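Aldose 1-epimerase (Caenorhabditis elegans, PDB 1LUR) probably interconverts the alpha and beta anomers of aldose sugars such as galactose. Local coordinates at residues A168-A173 with E303-S308; T271-I276 with Q329-T334; V70-N75 with N105-R110; D236-L241 with H277-K282. All coordinates share one frame; numbering follows the deposited sequence.

Contact 1 lies near the middle of the beta-sandwich of the galactose mutarotase family and touches the other three. Contacts 1 and 4 lie in one antiparallel sheet, and contact 2 joins that sheet, through strand 275-279, to the facing one. Gln305 N lies 2.9 Å from Val275 O, and Glu303 O 2.8 Å from His277 N. Contact 3 joins through the backbone of Ala168, whose O lies 2.7 Å from Ala74 N. Contacts 2 and 3 do not touch, their nearest atoms being about 7 Å apart. The likely active-site region, inferred from the family, is at His172 and Glu303 in contact 1, with contact 4 beside it.

Contact 1. Residues A168-A173 with E303-S308; sequences ALTNHA and EPQFHS
His172 and Glu303 meet ring face to carboxylate. Glu303 CD sits 3.4 Å above the plane of the His172 ring, displaced toward its rim, and the two planes are inclined by 43°. Although Glu303 OE1 is only 3.1 Å from His172 NE2, it lies over the face, an angle too poor for a hydrogen bond. The glutamate gets there with an extended chain beyond CG, its first torsion (-28°) away from the usual staggered positions. A histidine and a glutamate so placed recall the acid-base pair of galactose mutarotases, so this is probably part of the sugar site. The backbones beneath belong to strands 170-175 and 300-305, antiparallel neighbours in one sheet of the beta-sandwich. Here Thr170 turns its hydroxyl across the gap: OG1 donates to Pro304 O at 2.6 Å, coming from well above the carbonyl plane, and also touches Glu303 CB at 3.2 Å. Beside it, Thr170 CB packs on Gln305 CB (3.8 Å). Further along, a water bridges the strands, giving a hydrogen to Leu169 O at 2.7 Å and accepting one from Phe306 N at 2.8 Å, while Ala168 CB approaches the Phe306 ring obliquely.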
loop_
_atom_site.group_PDB
_atom_site.type_symbol
_atom_site.label_atom_id
_atom_site.label_comp_id
_atom_site.label_asym_id
_atom_site.label_seq_id
_atom_site.Cartn_x
_atom_site.Cartn_y
_atom_site.Cartn_z
ATOM N N ALA A 168 -7.551 -9.337 1.527
ATOM C CA ALA A 168 -7.382 -7.993 2.066
ATOM C C ALA A 168 -6.131 -7.464 1.392
ATOM O O ALA A 168 -5.010 -7.809 1.774
ATOM C CB ALA A 168 -7.213 -8.054 3.575
ATOM N N LEU A 169 -6.328 -6.634 0.373
ATOM C CA LEU A 169 -5.206 -6.075 -0.364
ATOM C C LEU A 169 -4.810 -4.664 0.030
ATOM O O LEU A 169 -5.447 -4.023 0.866
ATOM C CB LEU A 169 -5.548 -6.054 -1.858
ATOM C CG LEU A 169 -6.289 -7.258 -2.445
ATOM C CD1 LEU A 169 -6.745 -6.932 -3.866
ATOM C CD2 LEU A 169 -5.375 -8.478 -2.435
ATOM N N THR A 170 -3.741 -4.201 -0.608
ATOM C CA THR A 170 -3.200 -2.860 -0.416
ATOM C C THR A 170 -2.156 -2.599 -1.490
ATOM O O THR A 170 -1.826 -3.494 -2.274
ATOM C CB THR A 170 -2.546 -2.617 0.967
ATOM O OG1 THR A 170 -2.439 -1.197 1.173
ATOM C CG2 THR A 170 -1.133 -3.212 1.042
ATOM N N ASN A 171 -1.684 -1.357 -1.547
ATOM C CA ASN A 171 -0.665 -0.937 -2.509
ATOM C C ASN A 171 0.510 -0.549 -1.622
ATOM O O ASN A 171 0.354 0.232 -0.682
ATOM C CB ASN A 171 -1.130 0.260 -3.334
ATOM C CG ASN A 171 -0.027 0.811 -4.207
ATOM O OD1 ASN A 171 0.758 1.651 -3.772
ATOM N ND2 ASN A 171 0.065 0.308 -5.433
ATOM N N HIS A 172 1.687 -1.080 -1.923
ATOM C CA HIS A 172 2.857 -0.784 -1.111
ATOM C C HIS A 172 3.859 0.236 -1.647
ATOM O O HIS A 172 5.070 0.048 -1.512
ATOM C CB HIS A 172 3.581 -2.100 -0.802
ATOM C CG HIS A 172 4.248 -2.122 0.540
ATOM N ND1 HIS A 172 5.289 -1.280 0.872
ATOM C CD2 HIS A 172 4.009 -2.878 1.639
ATOM C CE1 HIS A 172 5.663 -1.516 2.118
ATOM N NE2 HIS A 172 4.903 -2.481 2.606
ATOM N N ALA A 173 3.373 1.319 -2.243
ATOM C CA ALA A 173 4.280 2.334 -2.775
ATOM C C ALA A 173 4.888 3.163 -1.644
ATOM O O ALA A 173 4.194 3.549 -0.705
ATOM C CB ALA A 173 3.536 3.245 -3.744
ATOM N N GLU A 303 -0.173 2.599 2.863
ATOM C CA GLU A 303 -0.953 1.431 2.473
ATOM C C GLU A 303 -2.397 1.385 2.954
ATOM O O GLU A 303 -2.672 0.940 4.072
ATOM C CB GLU A 303 -0.221 0.176 2.965
ATOM C CG GLU A 303 1.289 0.365 3.064
ATOM C CD GLU A 303 2.019 -0.787 3.742
ATOM O OE1 GLU A 303 3.126 -0.553 4.267
ATOM O OE2 GLU A 303 1.505 -1.923 3.746
ATOM N N PRO A 304 -3.339 1.864 2.121
ATOM C CA PRO A 304 -4.761 1.850 2.480
ATOM C C PRO A 304 -5.116 0.366 2.508
ATOM O O PRO A 304 -4.834 -0.345 1.550
ATOM C CB PRO A 304 -5.415 2.579 1.314
ATOM C CG PRO A 304 -4.354 3.577 0.920
ATOM C CD PRO A 304 -3.099 2.733 0.954
ATOM N N GLN A 305 -5.735 -0.102 3.582
ATOM C CA GLN A 305 -6.077 -1.527 3.670
ATOM C C GLN A 305 -7.043 -1.766 4.817
ATOM O O GLN A 305 -7.474 -0.823 5.484
ATOM C CB GLN A 305 -4.793 -2.302 3.995
ATOM C CG GLN A 305 -4.215 -1.842 5.348
ATOM C CD GLN A 305 -2.997 -2.619 5.831
ATOM O OE1 GLN A 305 -1.940 -2.601 5.203
ATOM N NE2 GLN A 305 -3.141 -3.292 6.972
ATOM N N PHE A 306 -7.367 -3.037 5.046
ATOM C CA PHE A 306 -8.261 -3.411 6.131
ATOM C C PHE A 306 -7.282 -3.596 7.282
ATOM O O PHE A 306 -6.077 -3.766 7.052
ATOM C CB PHE A 306 -8.966 -4.750 5.870
ATOM C CG PHE A 306 -10.108 -4.663 4.911
ATOM C CD1 PHE A 306 -9.940 -5.000 3.575
ATOM C CD2 PHE A 306 -11.364 -4.244 5.347
ATOM C CE1 PHE A 306 -11.012 -4.926 2.680
ATOM C CE2 PHE A 306 -12.438 -4.165 4.468
ATOM C CZ PHE A 306 -12.268 -4.506 3.134
ATOM N N HIS A 307 -7.781 -3.578 8.513
ATOM C CA HIS A 307 -6.914 -3.748 9.674
ATOM C C HIS A 307 -5.956 -4.917 9.519
ATOM O O HIS A 307 -6.342 -5.991 9.049
ATOM C CB HIS A 307 -7.737 -4.003 10.938
ATOM C CG HIS A 307 -8.696 -2.905 11.271
ATOM N ND1 HIS A 307 -9.691 -2.496 10.410
ATOM C CD2 HIS A 307 -8.831 -2.152 12.389
ATOM C CE1 HIS A 307 -10.401 -1.541 10.984
ATOM N NE2 HIS A 307 -9.899 -1.313 12.185
ATOM N N SER A 308 -4.715 -4.708 9.936
ATOM C CA SER A 308 -3.711 -5.756 9.851
ATOM C C SER A 308 -4.126 -6.872 10.823
ATOM O O SER A 308 -4.691 -6.596 11.884
ATOM C CB SER A 308 -2.343 -5.196 10.243
ATOM O OG SER A 308 -1.902 -4.213 9.326
HETATM O O HOH W 1 -6.562 -4.944 3.088
#

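Contact 2. Residues T271-I276 with Q329-T334; sequences TSYPVI and QEIVYT
Ser272 reaches Gln329 and Glu330 with a single hydroxyl that works in both directions. Its OG donates to Gln329 OE1 at 2.6 Å and accepts from Glu330 N at 2.9 Å, so the serine oxygen is gripped by a side chain and a main chain at once. A first torsion of 54°, which sets OG between the backbone N and the carbonyl carbon, turns it toward both partners. A bend in the glutamine chain at chi2 (-67°) brings the amide back to Ser272 OG. The aliphatic part of Gln329, with CG placed by a chi1 of -58°, lies over one face of the Tyr273 ring. This is a CH-pi contact, with Gln329 CB 3.8 Å from the ring centroid. Thr271 and Ile331 form an antiparallel non-hydrogen-bonded pair at the end of strand 265-271, where it runs beside strand 327-337 in the large sheet; just beyond, the chain crosses to strand 275-279 in the facing sheet of the sandwich. An ST turn marks the departure: Thr271 OG1 accepts from Tyr273 N at 3.0 Å while donating to Glu330 O at 2.9 Å. That carbonyl takes a second bond from Ser272 N (3.1 Å), which lies in the carbonyl plane. Ile331 CG1 meets the ring edge at Tyr273 CD1, 4.2 Å away, beside Thr271, whose side chain points the same way as that of Ile331. At the far end of the tyrosine, OH is hydrogen-bonded to His157 and to Tyr327, while the ring packs edge-to-face with Phe306.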
loop_
_atom_site.group_PDB
_atom_site.type_symbol
_atom_site.label_atom_id
_atom_site.label_comp_id
_atom_site.label_asym_id
_atom_site.label_seq_id
_atom_site.Cartn_x
_atom_site.Cartn_y
_atom_site.Cartn_z
ATOM N N THR A 271 -10.043 6.917 0.465
ATOM C CA THR A 271 -10.141 5.498 0.166
ATOM C C THR A 271 -11.351 4.860 0.808
ATOM O O THR A 271 -11.904 5.378 1.777
ATOM C CB THR A 271 -8.872 4.750 0.646
ATOM O OG1 THR A 271 -9.040 3.339 0.454
ATOM C CG2 THR A 271 -8.616 5.024 2.127
ATOM N N SER A 272 -11.759 3.728 0.249
ATOM C CA SER A 272 -12.903 2.991 0.751
ATOM C C SER A 272 -12.436 2.141 1.923
ATOM O O SER A 272 -13.245 1.717 2.753
ATOM C CB SER A 272 -13.472 2.099 -0.349
ATOM O OG SER A 272 -12.458 1.267 -0.900
ATOM N N TYR A 273 -11.129 1.889 1.983
ATOM C CA TYR A 273 -10.563 1.086 3.063
ATOM C C TYR A 273 -10.746 1.814 4.395
ATOM O O TYR A 273 -10.757 3.047 4.443
ATOM C CB TYR A 273 -9.070 0.807 2.825
ATOM C CG TYR A 273 -8.784 -0.244 1.759
ATOM C CD1 TYR A 273 -8.335 0.121 0.492
ATOM C CD2 TYR A 273 -8.978 -1.601 2.019
ATOM C CE1 TYR A 273 -8.088 -0.836 -0.499
ATOM C CE2 TYR A 273 -8.733 -2.573 1.034
ATOM C CZ TYR A 273 -8.291 -2.178 -0.220
ATOM O OH TYR A 273 -8.060 -3.115 -1.198
ATOM N N PRO A 274 -10.884 1.054 5.496
ATOM C CA PRO A 274 -11.077 1.610 6.834
ATOM C C PRO A 274 -9.811 2.108 7.521
ATOM O O PRO A 274 -9.887 2.890 8.469
ATOM C CB PRO A 274 -11.730 0.455 7.581
ATOM C CG PRO A 274 -10.985 -0.721 7.023
ATOM C CD PRO A 274 -10.960 -0.419 5.529
ATOM N N VAL A 275 -8.646 1.652 7.070
ATOM C CA VAL A 275 -7.407 2.102 7.689
ATOM C C VAL A 275 -6.323 2.369 6.662
ATOM O O VAL A 275 -6.443 2.008 5.490
ATOM C CB VAL A 275 -6.850 1.060 8.709
ATOM C CG1 VAL A 275 -7.969 0.526 9.581
ATOM C CG2 VAL A 275 -6.138 -0.069 7.988
ATOM N N ILE A 276 -5.267 3.028 7.111
ATOM C CA ILE A 276 -4.145 3.341 6.254
ATOM C C ILE A 276 -2.903 3.006 7.054
ATOM O O ILE A 276 -2.635 3.623 8.089
ATOM C CB ILE A 276 -4.091 4.826 5.856
ATOM C CG1 ILE A 276 -5.299 5.185 4.987
ATOM C CG2 ILE A 276 -2.788 5.105 5.136
ATOM C CD1 ILE A 276 -5.295 6.621 4.476
ATOM N N GLN A 329 -12.741 -2.212 -3.745
ATOM C CA GLN A 329 -12.192 -1.110 -2.953
ATOM C C GLN A 329 -11.436 -0.187 -3.896
ATOM O O GLN A 329 -11.063 -0.588 -4.998
ATOM C CB GLN A 329 -11.208 -1.627 -1.896
ATOM C CG GLN A 329 -11.766 -2.647 -0.905
ATOM C CD GLN A 329 -12.827 -2.073 0.023
ATOM O OE1 GLN A 329 -12.729 -0.929 0.469
ATOM N NE2 GLN A 329 -13.831 -2.884 0.344
ATOM N N GLU A 330 -11.211 1.050 -3.467
ATOM C CA GLU A 330 -10.490 2.001 -4.297
ATOM C C GLU A 330 -9.676 2.967 -3.450
ATOM O O GLU A 330 -9.968 3.193 -2.270
ATOM C CB GLU A 330 -11.450 2.795 -5.199
ATOM C CG GLU A 330 -12.268 3.854 -4.487
ATOM C CD GLU A 330 -12.897 4.864 -5.445
ATOM O OE1 GLU A 330 -13.574 5.791 -4.958
ATOM O OE2 GLU A 330 -12.713 4.737 -6.677
ATOM N N ILE A 331 -8.645 3.519 -4.072
ATOM C CA ILE A 331 -7.753 4.468 -3.430
ATOM C C ILE A 331 -7.565 5.585 -4.440
ATOM O O ILE A 331 -7.177 5.325 -5.580
ATOM C CB ILE A 331 -6.368 3.851 -3.150
ATOM C CG1 ILE A 331 -6.510 2.557 -2.349
ATOM C CG2 ILE A 331 -5.526 4.829 -2.365
ATOM C CD1 ILE A 331 -5.200 1.787 -2.186
ATOM N N VAL A 332 -7.854 6.820 -4.038
ATOM C CA VAL A 332 -7.696 7.948 -4.945
ATOM C C VAL A 332 -6.607 8.889 -4.446
ATOM O O VAL A 332 -6.731 9.466 -3.367
ATOM C CB VAL A 332 -9.014 8.743 -5.097
ATOM C CG1 VAL A 332 -8.826 9.875 -6.120
ATOM C CG2 VAL A 332 -10.127 7.812 -5.542
ATOM N N TYR A 333 -5.530 9.012 -5.223
ATOM C CA TYR A 333 -4.420 9.885 -4.866
ATOM C C TYR A 333 -4.538 11.151 -5.705
ATOM O O TYR A 333 -4.567 11.080 -6.936
ATOM C CB TYR A 333 -3.062 9.246 -5.186
ATOM C CG TYR A 333 -2.784 7.922 -4.523
ATOM C CD1 TYR A 333 -3.426 6.762 -4.947
ATOM C CD2 TYR A 333 -1.851 7.821 -3.490
ATOM C CE1 TYR A 333 -3.142 5.534 -4.365
ATOM C CE2 TYR A 333 -1.561 6.598 -2.899
ATOM C CZ TYR A 333 -2.208 5.461 -3.340
ATOM O OH TYR A 333 -1.925 4.244 -2.763
ATOM N N THR A 334 -4.613 12.301 -5.049
ATOM C CA THR A 334 -4.720 13.565 -5.770
ATOM C C THR A 334 -3.426 14.331 -5.561
ATOM O O THR A 334 -3.008 14.551 -4.425
ATOM C CB THR A 334 -5.886 14.432 -5.255
ATOM O OG1 THR A 334 -7.124 13.743 -5.454
ATOM C CG2 THR A 334 -5.932 15.757 -6.009
#

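Contact 3. Residues V70-N75 with N105-R110; sequences VGRVAN and NGLGYR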
loop_
_atom_site.group_PDB
_atom_site.type_symbol
_atom_site.label_atom_id
_atom_site.label_comp_id
_atom_site.label_asym_id
_atom_site.label_seq_id
_atom_site.Cartn_x
_atom_site.Cartn_y
_atom_site.Cartn_z
ATOM N N VAL A 70 -0.122 -5.774 -2.829
ATOM C CA VAL A 70 0.034 -6.859 -1.870
ATOM C C VAL A 70 -1.233 -7.655 -1.578
ATOM O O VAL A 70 -2.319 -7.092 -1.461
ATOM C CB VAL A 70 0.591 -6.319 -0.529
ATOM C CG1 VAL A 70 0.664 -7.438 0.493
ATOM C CG2 VAL A 70 1.966 -5.701 -0.750
ATOM N N GLY A 71 -1.063 -8.971 -1.459
ATOM C CA GLY A 71 -2.165 -9.882 -1.176
ATOM C C GLY A 71 -1.612 -11.298 -1.046
ATOM O O GLY A 71 -0.406 -11.482 -1.234
ATOM N N ARG A 72 -2.457 -12.300 -0.783
ATOM C CA ARG A 72 -3.897 -12.119 -0.618
ATOM C C ARG A 72 -4.330 -11.446 0.668
ATOM O O ARG A 72 -5.482 -11.039 0.799
ATOM C CB ARG A 72 -4.628 -13.454 -0.769
ATOM C CG ARG A 72 -4.739 -13.910 -2.224
ATOM C CD ARG A 72 -5.755 -15.013 -2.393
ATOM N NE ARG A 72 -5.228 -16.318 -2.011
ATOM C CZ ARG A 72 -5.986 -17.370 -1.735
ATOM N NH1 ARG A 72 -7.313 -17.269 -1.787
ATOM N NH2 ARG A 72 -5.420 -18.528 -1.418
ATOM N N VAL A 73 -3.420 -11.352 1.628
ATOM C CA VAL A 73 -3.740 -10.711 2.890
ATOM C C VAL A 73 -2.560 -9.821 3.231
ATOM O O VAL A 73 -1.460 -10.300 3.525
ATOM C CB VAL A 73 -3.975 -11.718 4.023
ATOM C CG1 VAL A 73 -4.145 -10.975 5.345
ATOM C CG2 VAL A 73 -5.217 -12.547 3.720
ATOM N N ALA A 74 -2.788 -8.516 3.157
ATOM C CA ALA A 74 -1.750 -7.551 3.452
ATOM C C ALA A 74 -1.322 -7.611 4.906
ATOM O O ALA A 74 -2.126 -7.862 5.811
ATOM C CB ALA A 74 -2.226 -6.145 3.109
ATOM N N ASN A 75 -0.039 -7.367 5.113
ATOM C CA ASN A 75 0.562 -7.376 6.433
ATOM C C ASN A 75 0.634 -8.767 7.044
ATOM O O ASN A 75 0.722 -9.767 6.332
ATOM C CB ASN A 75 -0.161 -6.402 7.374
ATOM C CG ASN A 75 0.770 -5.814 8.424
ATOM O OD1 ASN A 75 0.972 -6.392 9.491
ATOM N ND2 ASN A 75 1.358 -4.658 8.112
ATOM N N ASN A 105 5.025 -16.479 -2.131
ATOM C CA ASN A 105 4.337 -16.556 -3.412
ATOM C C ASN A 105 3.048 -15.725 -3.370
ATOM O O ASN A 105 2.055 -16.065 -4.010
ATOM C CB ASN A 105 4.024 -18.006 -3.797
ATOM C CG ASN A 105 3.753 -18.163 -5.289
ATOM O OD1 ASN A 105 4.466 -17.598 -6.115
ATOM N ND2 ASN A 105 2.730 -18.938 -5.639
ATOM N N GLY A 106 3.079 -14.638 -2.599
ATOM C CA GLY A 106 1.921 -13.765 -2.492
ATOM C C GLY A 106 1.749 -13.026 -3.813
ATOM O O GLY A 106 2.611 -13.118 -4.697
ATOM N N LEU A 107 0.651 -12.289 -3.952
ATOM C CA LEU A 107 0.378 -11.545 -5.178
ATOM C C LEU A 107 1.489 -10.579 -5.579
ATOM O O LEU A 107 1.738 -10.376 -6.764
ATOM C CB LEU A 107 -0.948 -10.778 -5.045
ATOM C CG LEU A 107 -2.178 -11.604 -4.645
ATOM C CD1 LEU A 107 -3.418 -10.716 -4.687
ATOM C CD2 LEU A 107 -2.353 -12.799 -5.591
ATOM N N GLY A 108 2.159 -9.990 -4.596
ATOM C CA GLY A 108 3.230 -9.058 -4.901
ATOM C C GLY A 108 4.423 -9.717 -5.577
ATOM O O GLY A 108 5.236 -9.034 -6.207
ATOM N N TYR A 109 4.527 -11.039 -5.459
ATOM C CA TYR A 109 5.640 -11.770 -6.068
ATOM C C TYR A 109 5.248 -12.569 -7.294
ATOM O O TYR A 109 5.983 -13.460 -7.715
ATOM C CB TYR A 109 6.280 -12.719 -5.049
ATOM C CG TYR A 109 6.969 -12.005 -3.919
ATOM C CD1 TYR A 109 8.087 -11.210 -4.157
ATOM C CD2 TYR A 109 6.482 -12.088 -2.617
ATOM C CE1 TYR A 109 8.701 -10.510 -3.124
ATOM C CE2 TYR A 109 7.089 -11.392 -1.580
ATOM C CZ TYR A 109 8.198 -10.602 -1.842
ATOM O OH TYR A 109 8.792 -9.888 -0.826
ATOM N N ARG A 110 4.097 -12.256 -7.877
ATOM C CA ARG A 110 3.663 -12.988 -9.056
ATOM C C ARG A 110 3.471 -12.102 -10.279
ATOM O O ARG A 110 3.268 -10.898 -10.162
ATOM C CB ARG A 110 2.383 -13.751 -8.733
ATOM C CG ARG A 110 2.584 -14.756 -7.602
ATOM C CD ARG A 110 1.324 -15.515 -7.327
ATOM N NE ARG A 110 0.865 -16.196 -8.530
ATOM C CZ ARG A 110 -0.331 -16.756 -8.656
ATOM N NH1 ARG A 110 -1.191 -16.715 -7.645
ATOM N NH2 ARG A 110 -0.669 -17.345 -9.796
HETATM O O HOH W 2 2.104 -9.784 -1.810
#
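Gly71 meets Leu107 just as the chain leaves strand 69-70, and the encounter shows how bare backbone can seat a side chain. The glycine is almost fully extended, and Leu107, which with Gly108 forms a short 3-10 turn closed by the bond from Tyr109 N to Gly106 O (2.9 Å), lies close against it. Leu107 CD1 is 3.8 Å from Gly71 CA; a beta carbon on Gly71 would run into that methyl. Gly71 O accepts from Leu107 N at 3.0 Å, with the donor well above the carbonyl plane, 59° out of it. A water also joins the two segments, accepting from Gly71 N at 3.3 Å and from Gly108 N at 2.8 Å. After Gly71 comes a cis peptide bond, which turns the chain abruptly into Arg72. The root of the arginine side chain touches the leucine, Arg72 CG to Leu107 CG at 4.2 Å, and its guanidinium group makes a salt bridge with Asp133. An alanine in place of Leu107 would remove the branched end and would probably leave a gap against Gly71 and Arg72 CG, though the backbone bond could remain. Arg72 and then Ala74 are both hydrogen-bonded to the backbone of Ala168. Val70 pairs with Thr170 of strand 170-175, so the start of this segment is held between that strand and the 3-10 turn, while Leu107 packs on Leu169 and on Val126 and Ala128 of strand 121-129.

Contact 4. Residues D236-L241 with H277-K282; sequences DLDNDL and HLYASK. With SO4 (sulfate ion), chain C.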
loop_
_atom_site.group_PDB
_atom_site.type_symbol
_atom_site.label_atom_id
_atom_site.label_comp_id
_atom_site.label_asym_id
_atom_site.label_seq_id
_atom_site.Cartn_x
_atom_site.Cartn_y
_atom_site.Cartn_z
ATOM N N ASP A 236 10.166 5.107 13.860
ATOM C CA ASP A 236 9.746 3.716 13.757
ATOM C C ASP A 236 8.269 3.570 13.436
ATOM O O ASP A 236 7.614 2.636 13.897
ATOM C CB ASP A 236 10.072 2.957 15.049
ATOM C CG ASP A 236 9.483 3.615 16.281
ATOM O OD1 ASP A 236 8.273 3.931 16.280
ATOM O OD2 ASP A 236 10.233 3.805 17.260
ATOM N N LEU A 237 7.744 4.500 12.647
ATOM C CA LEU A 237 6.341 4.454 12.273
ATOM C C LEU A 237 6.141 3.200 11.430
ATOM O O LEU A 237 6.952 2.903 10.554
ATOM C CB LEU A 237 5.973 5.696 11.461
ATOM C CG LEU A 237 4.512 5.831 11.040
ATOM C CD1 LEU A 237 3.614 5.857 12.267
ATOM C CD2 LEU A 237 4.347 7.099 10.224
ATOM N N ASP A 238 5.067 2.467 11.702
ATOM C CA ASP A 238 4.760 1.239 10.973
ATOM C C ASP A 238 3.529 0.648 11.631
ATOM O O ASP A 238 3.554 -0.479 12.132
ATOM C CB ASP A 238 5.947 0.266 11.056
ATOM C CG ASP A 238 5.681 -1.052 10.345
ATOM O OD1 ASP A 238 4.850 -1.077 9.411
ATOM O OD2 ASP A 238 6.323 -2.063 10.708
ATOM N N ASN A 239 2.452 1.428 11.625
ATOM C CA ASN A 239 1.188 1.020 12.223
ATOM C C ASN A 239 -0.020 1.349 11.370
ATOM O O ASN A 239 0.070 2.077 10.378
ATOM C CB ASN A 239 0.987 1.724 13.568
ATOM C CG ASN A 239 2.152 1.540 14.506
ATOM O OD1 ASN A 239 2.019 0.903 15.548
ATOM N ND2 ASN A 239 3.305 2.100 14.145
ATOM N N ASP A 240 -1.155 0.818 11.807
ATOM C CA ASP A 240 -2.444 0.998 11.164
ATOM C C ASP A 240 -3.118 2.215 11.799
ATOM O O ASP A 240 -3.289 2.259 13.019
ATOM C CB ASP A 240 -3.347 -0.204 11.442
ATOM C CG ASP A 240 -3.062 -1.397 10.553
ATOM O OD1 ASP A 240 -1.923 -1.560 10.064
ATOM O OD2 ASP A 240 -4.005 -2.191 10.368
ATOM N N LEU A 241 -3.496 3.199 10.989
ATOM C CA LEU A 241 -4.160 4.387 11.516
ATOM C C LEU A 241 -5.614 4.278 11.065
ATOM O O LEU A 241 -5.910 4.329 9.869
ATOM C CB LEU A 241 -3.500 5.664 10.977
ATOM C CG LEU A 241 -2.325 6.225 11.796
ATOM C CD1 LEU A 241 -2.852 6.829 13.084
ATOM C CD2 LEU A 241 -1.305 5.134 12.101
ATOM N N HIS A 277 -2.157 2.015 6.589
ATOM C CA HIS A 277 -0.942 1.615 7.278
ATOM C C HIS A 277 0.204 2.513 6.845
ATOM O O HIS A 277 0.507 2.613 5.653
ATOM C CB HIS A 277 -0.584 0.164 6.962
ATOM C CG HIS A 277 0.589 -0.341 7.737
ATOM N ND1 HIS A 277 0.494 -0.739 9.053
ATOM C CD2 HIS A 277 1.893 -0.475 7.397
ATOM C CE1 HIS A 277 1.689 -1.097 9.490
ATOM N NE2 HIS A 277 2.555 -0.944 8.505
ATOM N N LEU A 278 0.836 3.161 7.818
ATOM C CA LEU A 278 1.949 4.055 7.559
ATOM C C LEU A 278 3.245 3.414 8.036
ATOM O O LEU A 278 3.356 3.018 9.194
ATOM C CB LEU A 278 1.746 5.380 8.299
ATOM C CG LEU A 278 0.418 6.109 8.070
ATOM C CD1 LEU A 278 0.308 7.303 9.010
ATOM C CD2 LEU A 278 0.329 6.551 6.615
ATOM N N TYR A 279 4.214 3.307 7.136
ATOM C CA TYR A 279 5.508 2.719 7.462
ATOM C C TYR A 279 6.599 3.725 7.104
ATOM O O TYR A 279 6.831 4.021 5.929
ATOM C CB TYR A 279 5.711 1.409 6.696
ATOM C CG TYR A 279 7.102 0.833 6.819
ATOM C CD1 TYR A 279 7.692 0.637 8.066
ATOM C CD2 TYR A 279 7.828 0.477 5.685
ATOM C CE1 TYR A 279 8.977 0.099 8.177
ATOM C CE2 TYR A 279 9.107 -0.057 5.786
ATOM C CZ TYR A 279 9.675 -0.243 7.033
ATOM O OH TYR A 279 10.943 -0.768 7.128
ATOM N N ALA A 280 7.270 4.241 8.131
ATOM C CA ALA A 280 8.336 5.222 7.959
ATOM C C ALA A 280 9.621 4.728 7.301
ATOM O O ALA A 280 10.648 5.407 7.360
ATOM C CB ALA A 280 8.656 5.875 9.303
ATOM N N SER A 281 9.581 3.546 6.693
ATOM C CA SER A 281 10.758 3.000 6.024
ATOM C C SER A 281 12.010 2.866 6.906
ATOM O O SER A 281 13.134 3.039 6.435
ATOM C CB SER A 281 11.063 3.877 4.801
ATOM O OG SER A 281 12.230 3.460 4.119
ATOM N N LYS A 282 11.812 2.526 8.173
ATOM C CA LYS A 282 12.918 2.370 9.118
ATOM C C LYS A 282 13.956 1.302 8.773
ATOM O O LYS A 282 15.149 1.501 8.997
ATOM C CB LYS A 282 12.362 2.087 10.517
ATOM C CG LYS A 282 13.420 1.848 11.586
ATOM C CD LYS A 282 12.769 1.509 12.921
ATOM C CE LYS A 282 13.807 1.292 14.014
ATOM N NZ LYS A 282 14.727 0.165 13.700
HETATM S S SO4 C . 15.773 -2.418 16.215
HETATM O O1 SO4 C . 16.054 -1.000 15.910
HETATM O O2 SO4 C . 16.375 -3.276 15.174
HETATM O O3 SO4 C . 16.346 -2.761 17.532
HETATM O O4 SO4 C . 14.313 -2.635 16.242
#
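Leu237 and Leu278 form the apolar centre, with Leu237 CD2 3.7 Å from Leu278 CB. On one flank Leu237 CB presses against Ala280 CB at 3.4 Å, a tighter carbon contact than usual; on the other, Leu241 CG meets Leu278 CD1 at 4.0 Å, the two leucines crossing at about a right angle. The backbones run antiparallel, and Leu278 N bonds to Asn239 O at 2.9 Å. Asp238 and Asn239 both sit opposite Leu278, a classic beta bulge. Asp238 and Asp240 lie on the same sheet face as His277. With CG anti to the backbone nitrogen (chi1 -175°), the imidazole lies between the two carboxylates. ND1 donates to Asp240 OD1 at 2.7 Å, and NE2 to Asp238 OD1 at a modelled 2.5 Å, so short that its exact length is doubtful. Both oxygens meet the ring at its edge, and both carboxylates stand steeply to it, that of Asp238 at 82°. Replacing His277 by an alanine would probably leave Asp238 and Asp240 without the imidazole that bridges them, though Asp240 would keep its bond to Ser308 N. Toward the outer end, Asp236 CB rests on Lys282 CD at 3.7 Å, and Lys282 NZ holds a sulfate, probably from the crystallisation liquor, through its O1 at 2.8 Å. Strand 275-279 lies between strands 238-243 and 300-305 in the sheet, with strand 194-198 next beyond 238-243, while Leu278 and Leu241 pack on Met190 of strand 187-192 in the other large sheet.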